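Local coordinates for protein phosphoacetylglucosamine mutase (Aspergillus lentulus, PDB 5O9X) that catalyses the reversible interconversion of N-acetylglucosamine 6-phosphate and N-acetylglucosamine 1-phosphate, as a member of the alpha-D-phosphohexomutase superfamily, at residues Lys79-Met84 with Pro165-Val170; Arg127-Arg132 with Tyr169-Lys174. The protein carries 1 engineered substitution. All blocks are in the same frame, centred on the assembly; numbering follows the deposited sequence.

In the fold
Interactions 1 and 2 dock helix 164-176 onto one mixed sheet of domain I. Interaction 1 uses the N-terminal part of the helix and strand 75-81. Interaction 2 uses the next turn and strand 127-132, with Tyr169 and Val170 in both helical segments. Strand 61-66 lies between the two strands in the sheet. The centres of the contacts are about 6 Å apart. They also touch: Val171 CG1 packs 3.4 Å from Asp82 O, and Leu167 CD1 lies 3.9 Å from the backbone C of Phe130. Interaction 1 is close to the ligand pocket, since the Lys79 side chain is about 6 Å from the bound glucose 1,6-bisphosphate. Interaction 2 is apolar packing within the same layer.

Interaction 1 of 2, residues Lys79-Met84 with Pro165-Val170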
loop_
_atom_site.group_PDB
_atom_site.type_symbol
_atom_site.label_atom_id
_atom_site.label_comp_id
_atom_site.label_asym_id
_atom_site.label_seq_id
_atom_site.Cartn_x
_atom_site.Cartn_y
_atom_site.Cartn_z
ATOM N N LYS A 79 5.284 -10.934 0.610
ATOM C CA LYS A 79 4.172 -10.497 1.493
ATOM C C LYS A 79 3.064 -11.529 1.772
ATOM O O LYS A 79 2.465 -12.065 0.807
ATOM C CB LYS A 79 3.473 -9.354 0.801
ATOM C CG LYS A 79 2.903 -8.451 1.857
ATOM C CD LYS A 79 2.309 -7.204 1.279
ATOM C CE LYS A 79 0.926 -7.491 0.758
ATOM N NZ LYS A 79 0.361 -6.178 0.366
ATOM N N LEU A 80 2.751 -11.786 3.049
ATOM C CA LEU A 80 1.597 -12.656 3.367
ATOM C C LEU A 80 0.215 -11.926 3.464
ATOM O O LEU A 80 0.112 -10.800 3.962
ATOM C CB LEU A 80 1.884 -13.520 4.567
ATOM C CG LEU A 80 3.003 -14.484 4.175
ATOM C CD1 LEU A 80 4.257 -14.195 5.009
ATOM C CD2 LEU A 80 2.470 -15.890 4.374
ATOM N N VAL A 81 -0.823 -12.598 2.997
ATOM C CA VAL A 81 -2.189 -12.053 2.934
ATOM C C VAL A 81 -3.124 -12.997 3.715
ATOM O O VAL A 81 -3.256 -14.145 3.366
ATOM C CB VAL A 81 -2.730 -11.886 1.474
ATOM C CG1 VAL A 81 -4.119 -11.177 1.495
ATOM C CG2 VAL A 81 -1.740 -11.064 0.646
ATOM N N ASP A 82 -3.798 -12.457 4.726
ATOM C CA ASP A 82 -4.726 -13.238 5.587
ATOM C C ASP A 82 -6.093 -13.333 4.874
ATOM O O ASP A 82 -6.347 -12.622 3.855
ATOM C CB ASP A 82 -4.847 -12.589 6.969
ATOM C CG ASP A 82 -4.003 -13.277 8.057
ATOM O OD1 ASP A 82 -3.541 -14.394 7.882
ATOM O OD2 ASP A 82 -3.814 -12.699 9.159
ATOM N N PRO A 83 -7.025 -14.139 5.436
ATOM C CA PRO A 83 -8.156 -14.538 4.606
ATOM C C PRO A 83 -9.059 -13.437 4.079
ATOM O O PRO A 83 -9.683 -13.668 3.053
ATOM C CB PRO A 83 -8.970 -15.462 5.568
ATOM C CG PRO A 83 -7.826 -16.149 6.318
ATOM C CD PRO A 83 -7.016 -14.923 6.710
ATOM N N MET A 84 -9.160 -12.295 4.772
ATOM C CA MET A 84 -10.110 -11.255 4.335
ATOM C C MET A 84 -9.388 -10.147 3.558
ATOM O O MET A 84 -9.939 -9.080 3.292
ATOM C CB MET A 84 -10.992 -10.741 5.523
ATOM C CG MET A 84 -12.017 -11.811 6.010
ATOM S SD MET A 84 -13.131 -12.346 4.646
ATOM C CE MET A 84 -14.184 -10.896 4.469
ATOM N N PRO A 165 -2.858 -5.599 -5.283
ATOM C CA PRO A 165 -4.266 -5.580 -4.881
ATOM C C PRO A 165 -5.105 -6.660 -5.587
ATOM O O PRO A 165 -6.051 -7.160 -4.980
ATOM C CB PRO A 165 -4.759 -4.198 -5.383
ATOM C CG PRO A 165 -3.543 -3.358 -5.472
ATOM C CD PRO A 165 -2.377 -4.274 -5.745
ATOM N N GLN A 166 -4.758 -7.032 -6.836
ATOM C CA GLN A 166 -5.451 -8.226 -7.475
ATOM C C GLN A 166 -5.319 -9.482 -6.632
ATOM O O GLN A 166 -6.334 -10.207 -6.445
ATOM C CB GLN A 166 -4.977 -8.505 -8.882
ATOM C CG GLN A 166 -5.567 -7.492 -9.843
ATOM C CD GLN A 166 -5.020 -7.703 -11.259
ATOM O OE1 GLN A 166 -3.854 -8.178 -11.471
ATOM N NE2 GLN A 166 -5.855 -7.371 -12.241
ATOM N N LEU A 167 -4.102 -9.759 -6.150
ATOM C CA LEU A 167 -3.904 -10.931 -5.294
ATOM C C LEU A 167 -4.762 -10.817 -3.977
ATOM O O LEU A 167 -5.450 -11.769 -3.603
ATOM C CB LEU A 167 -2.357 -11.204 -5.075
ATOM C CG LEU A 167 -2.383 -12.445 -4.203
ATOM C CD1 LEU A 167 -2.600 -13.814 -4.849
ATOM C CD2 LEU A 167 -1.446 -12.403 -3.040
ATOM N N HIS A 168 -4.699 -9.672 -3.244
ATOM C CA HIS A 168 -5.580 -9.498 -2.057
ATOM C C HIS A 168 -7.088 -9.710 -2.371
ATOM O O HIS A 168 -7.868 -10.328 -1.575
ATOM C CB HIS A 168 -5.421 -8.055 -1.568
ATOM C CG HIS A 168 -4.213 -7.833 -0.733
ATOM N ND1 HIS A 168 -2.942 -7.790 -1.256
ATOM C CD2 HIS A 168 -4.083 -7.647 0.611
ATOM C CE1 HIS A 168 -2.087 -7.509 -0.282
ATOM N NE2 HIS A 168 -2.750 -7.463 0.863
ATOM N N TYR A 169 -7.519 -9.173 -3.506
ATOM C CA TYR A 169 -8.900 -9.364 -4.022
ATOM C C TYR A 169 -9.234 -10.852 -4.202
ATOM O O TYR A 169 -10.295 -11.296 -3.746
ATOM C CB TYR A 169 -9.127 -8.563 -5.362
ATOM C CG TYR A 169 -10.315 -9.012 -6.121
ATOM C CD1 TYR A 169 -11.603 -8.365 -5.905
ATOM C CD2 TYR A 169 -10.247 -10.079 -7.018
ATOM C CE1 TYR A 169 -12.728 -8.778 -6.621
ATOM C CE2 TYR A 169 -11.390 -10.503 -7.701
ATOM C CZ TYR A 169 -12.617 -9.866 -7.493
ATOM O OH TYR A 169 -13.766 -10.308 -8.191
ATOM N N VAL A 170 -8.328 -11.621 -4.822
ATOM C CA VAL A 170 -8.520 -13.069 -5.084
ATOM C C VAL A 170 -8.668 -13.845 -3.756
ATOM O O VAL A 170 -9.548 -14.701 -3.649
ATOM C CB VAL A 170 -7.375 -13.693 -5.921
ATOM C CG1 VAL A 170 -7.476 -15.224 -5.989
ATOM C CG2 VAL A 170 -7.426 -13.147 -7.340
#
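The imidazole of His168 lies against both methyls of Val81, and the side chain of Lys79 reaches the ring edge. His168, one turn into helix 164-176, has the most area buried here, followed by Val81 on strand 75-81. Val81 meets the ring from one face. Its CG2 is 3.8 Å from the ring centroid and only 17° off the ring normal, which makes a CH-pi contact. Its CG1 sits over the same face further along, 3.6 Å from CD2 of His168. The valine has CG1 anti to its backbone N (chi1 -174°), and this rotation turns both methyls to the ring. CG2 also touches CD2 of Leu167 at 3.9 Å, one residue earlier on the helix.

Lys79 comes in at about a right angle to the histidine side chain. It bends partway along its chain, which carries CE to the rim of the imidazole, in the ring plane. Lys79 NZ is 3.4 Å from NE2 of His168. NZ is modelled too near CE1 of the same ring, so the fine detail at this end is doubtful.

Strand 79-81 and helix 165-170 run at 29° to each other, and their axes come within 9.8 Å. Backbone bonds from Lys79 to Met65 and from Val81 to Gly63 tie the strand to strand 61-66 in the domain I sheet.

The other ring nitrogen, ND1, is hydrogen-bonded to the carbonyl of Thr164, one turn back on the helix, and must be the donor there. That bond helps to fix the ring's rotation. With ND1 so engaged, the imidazole is probably held with one face on Val81, and the well-defined part of the contact is apolar packing against that face.

Interaction 2 of 2, residues Arg127-Arg132 with Tyr169-Lys174; sequences RVVFAR and YVVRCK
This is a small, buried, wholly apolar contact of three valines, where helix 164-176 packs on the domain I sheet at strand 127-132. Val129 is the strand's contribution and has far more area buried than either helix residue. It splits its two methyls between neighbouring residues of the helix. CG1 meets CG2 of Val171 at 3.8 Å. CG2 meets CG1 of Val170 at 4.0 Å.

The rotation of Val129 explains this division. With chi1 at 54°, CG1 is flanked by both backbone branches, and CG2 points opposite the backbone N. The branched tip thus straddles the two partners and crosses both side chains at a slant. The partners offer different branches: Val170 presents CG1 and Val171 presents CG2. Val129 and Val171 are also the pair with the nearest CA atoms, 7.2 Å apart.

Strand 127-132 lies between strands 61-66 and 155-161 and is parallel to both. Side chains around Val129 extend the apolar patch, since it touches Trp61 on one neighbouring strand and Met159 on the other. Lys174, further along the helix, makes a cation-pi contact with the same Trp61. Phe130, the next residue on the strand, turns away from this helix and packs on helix 138-151. The strand therefore serves both faces of the sheet, consistent with the layered alpha/beta/alpha build of domain I.

No hydrogen bond or charge pair links the two segments. Fit between the helix and the sheet at this point rests on methyl groups in van der Waals contact and probably on keeping water from them, since all three valines are buried.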
loop_
_atom_site.group_PDB
_atom_site.type_symbol
_atom_site.label_atom_id
_atom_site.label_comp_id
_atom_site.label_asym_id
_atom_site.label_seq_id
_atom_site.Cartn_x
_atom_site.Cartn_y
_atom_site.Cartn_z
ATOM N N ARG A 127 -4.521 -24.244 2.241
ATOM C CA ARG A 127 -4.824 -23.742 0.904
ATOM C C ARG A 127 -4.101 -22.365 0.715
ATOM O O ARG A 127 -4.304 -21.456 1.508
ATOM C CB ARG A 127 -6.359 -23.629 0.725
ATOM C CG ARG A 127 -7.076 -25.000 0.718
ATOM C CD ARG A 127 -8.557 -24.807 0.439
ATOM N NE ARG A 127 -9.306 -26.062 0.566
ATOM C CZ ARG A 127 -9.930 -26.466 1.684
ATOM N NH1 ARG A 127 -9.942 -25.720 2.793
ATOM N NH2 ARG A 127 -10.582 -27.621 1.669
ATOM N N VAL A 128 -3.196 -22.297 -0.259
ATOM C CA VAL A 128 -2.365 -21.098 -0.492
ATOM C C VAL A 128 -2.511 -20.668 -1.967
ATOM O O VAL A 128 -2.470 -21.472 -2.851
ATOM C CB VAL A 128 -0.915 -21.344 -0.027
ATOM C CG1 VAL A 128 0.047 -20.166 -0.345
ATOM C CG2 VAL A 128 -0.902 -21.666 1.470
ATOM N N VAL A 129 -2.718 -19.380 -2.212
ATOM C CA VAL A 129 -2.785 -18.845 -3.614
ATOM C C VAL A 129 -1.657 -17.762 -3.710
ATOM O O VAL A 129 -1.445 -16.983 -2.762
ATOM C CB VAL A 129 -4.246 -18.329 -3.936
ATOM C CG1 VAL A 129 -4.742 -17.306 -2.909
ATOM C CG2 VAL A 129 -4.338 -17.667 -5.333
ATOM N N PHE A 130 -0.942 -17.690 -4.832
ATOM C CA PHE A 130 0.163 -16.759 -4.936
ATOM C C PHE A 130 0.229 -16.136 -6.328
ATOM O O PHE A 130 -0.415 -16.636 -7.238
ATOM C CB PHE A 130 1.458 -17.449 -4.501
ATOM C CG PHE A 130 1.827 -18.672 -5.290
ATOM C CD1 PHE A 130 2.393 -18.553 -6.601
ATOM C CD2 PHE A 130 1.673 -19.962 -4.740
ATOM C CE1 PHE A 130 2.759 -19.686 -7.344
ATOM C CE2 PHE A 130 2.069 -21.116 -5.503
ATOM C CZ PHE A 130 2.618 -20.960 -6.788
ATOM N N ALA A 131 0.956 -15.009 -6.443
ATOM C CA ALA A 131 1.135 -14.276 -7.688
ATOM C C ALA A 131 2.431 -13.507 -7.507
ATOM O O ALA A 131 3.057 -13.569 -6.415
ATOM C CB ALA A 131 -0.026 -13.314 -7.880
ATOM N N ARG A 132 2.875 -12.820 -8.575
ATOM C CA ARG A 132 4.094 -12.111 -8.496
ATOM C C ARG A 132 3.989 -10.923 -9.444
ATOM O O ARG A 132 3.122 -10.924 -10.346
ATOM C CB ARG A 132 5.267 -13.017 -9.009
ATOM C CG ARG A 132 5.113 -13.553 -10.461
ATOM C CD ARG A 132 5.889 -14.924 -10.626
ATOM N NE ARG A 132 6.106 -15.383 -12.055
ATOM C CZ ARG A 132 5.730 -16.463 -12.729
ATOM N NH1 ARG A 132 4.849 -17.447 -12.286
ATOM N NH2 ARG A 132 6.222 -16.529 -13.978
ATOM N N TYR A 169 -7.519 -9.173 -3.506
ATOM C CA TYR A 169 -8.900 -9.364 -4.022
ATOM C C TYR A 169 -9.234 -10.852 -4.202
ATOM O O TYR A 169 -10.295 -11.296 -3.746
ATOM C CB TYR A 169 -9.127 -8.563 -5.362
ATOM C CG TYR A 169 -10.315 -9.012 -6.121
ATOM C CD1 TYR A 169 -11.603 -8.365 -5.905
ATOM C CD2 TYR A 169 -10.247 -10.079 -7.018
ATOM C CE1 TYR A 169 -12.728 -8.778 -6.621
ATOM C CE2 TYR A 169 -11.390 -10.503 -7.701
ATOM C CZ TYR A 169 -12.617 -9.866 -7.493
ATOM O OH TYR A 169 -13.766 -10.308 -8.191
ATOM N N VAL A 170 -8.328 -11.621 -4.822
ATOM C CA VAL A 170 -8.520 -13.069 -5.084
ATOM C C VAL A 170 -8.668 -13.845 -3.756
ATOM O O VAL A 170 -9.548 -14.701 -3.649
ATOM C CB VAL A 170 -7.375 -13.693 -5.921
ATOM C CG1 VAL A 170 -7.476 -15.224 -5.989
ATOM C CG2 VAL A 170 -7.426 -13.147 -7.340
ATOM N N VAL A 171 -7.787 -13.573 -2.796
ATOM C CA VAL A 171 -7.839 -14.188 -1.450
ATOM C C VAL A 171 -9.240 -13.966 -0.791
ATOM O O VAL A 171 -9.882 -14.946 -0.411
ATOM C CB VAL A 171 -6.730 -13.663 -0.508
ATOM C CG1 VAL A 171 -6.934 -14.300 0.906
ATOM C CG2 VAL A 171 -5.325 -14.072 -1.098
ATOM N N ARG A 172 -9.654 -12.705 -0.655
ATOM C CA ARG A 172 -10.992 -12.340 -0.135
ATOM C C ARG A 172 -12.109 -13.060 -0.925
ATOM O O ARG A 172 -12.971 -13.736 -0.315
ATOM C CB ARG A 172 -11.194 -10.849 -0.063
ATOM C CG ARG A 172 -12.451 -10.503 0.679
ATOM C CD ARG A 172 -12.549 -9.025 0.812
ATOM N NE ARG A 172 -13.685 -8.595 1.628
ATOM C CZ ARG A 172 -13.775 -7.365 2.145
ATOM N NH1 ARG A 172 -12.814 -6.479 1.917
ATOM N NH2 ARG A 172 -14.805 -7.010 2.897
ATOM N N CYS A 173 -12.071 -13.002 -2.247
ATOM C CA CYS A 173 -13.085 -13.725 -3.036
ATOM C C CYS A 173 -13.160 -15.209 -2.724
ATOM O O CYS A 173 -14.276 -15.738 -2.508
ATOM C CB CYS A 173 -12.893 -13.571 -4.565
ATOM S SG CYS A 173 -13.279 -11.884 -5.051
ATOM N N LYS A 174 -12.022 -15.906 -2.720
ATOM C CA LYS A 174 -12.093 -17.361 -2.543
ATOM C C LYS A 174 -12.611 -17.703 -1.093
ATOM O O LYS A 174 -13.203 -18.766 -0.850
ATOM C CB LYS A 174 -10.737 -18.018 -2.779
ATOM C CG LYS A 174 -10.153 -17.871 -4.163
ATOM C CD LYS A 174 -8.894 -18.683 -4.273
ATOM C CE LYS A 174 -9.231 -20.158 -4.481
ATOM N NZ LYS A 174 -9.962 -20.434 -5.737
#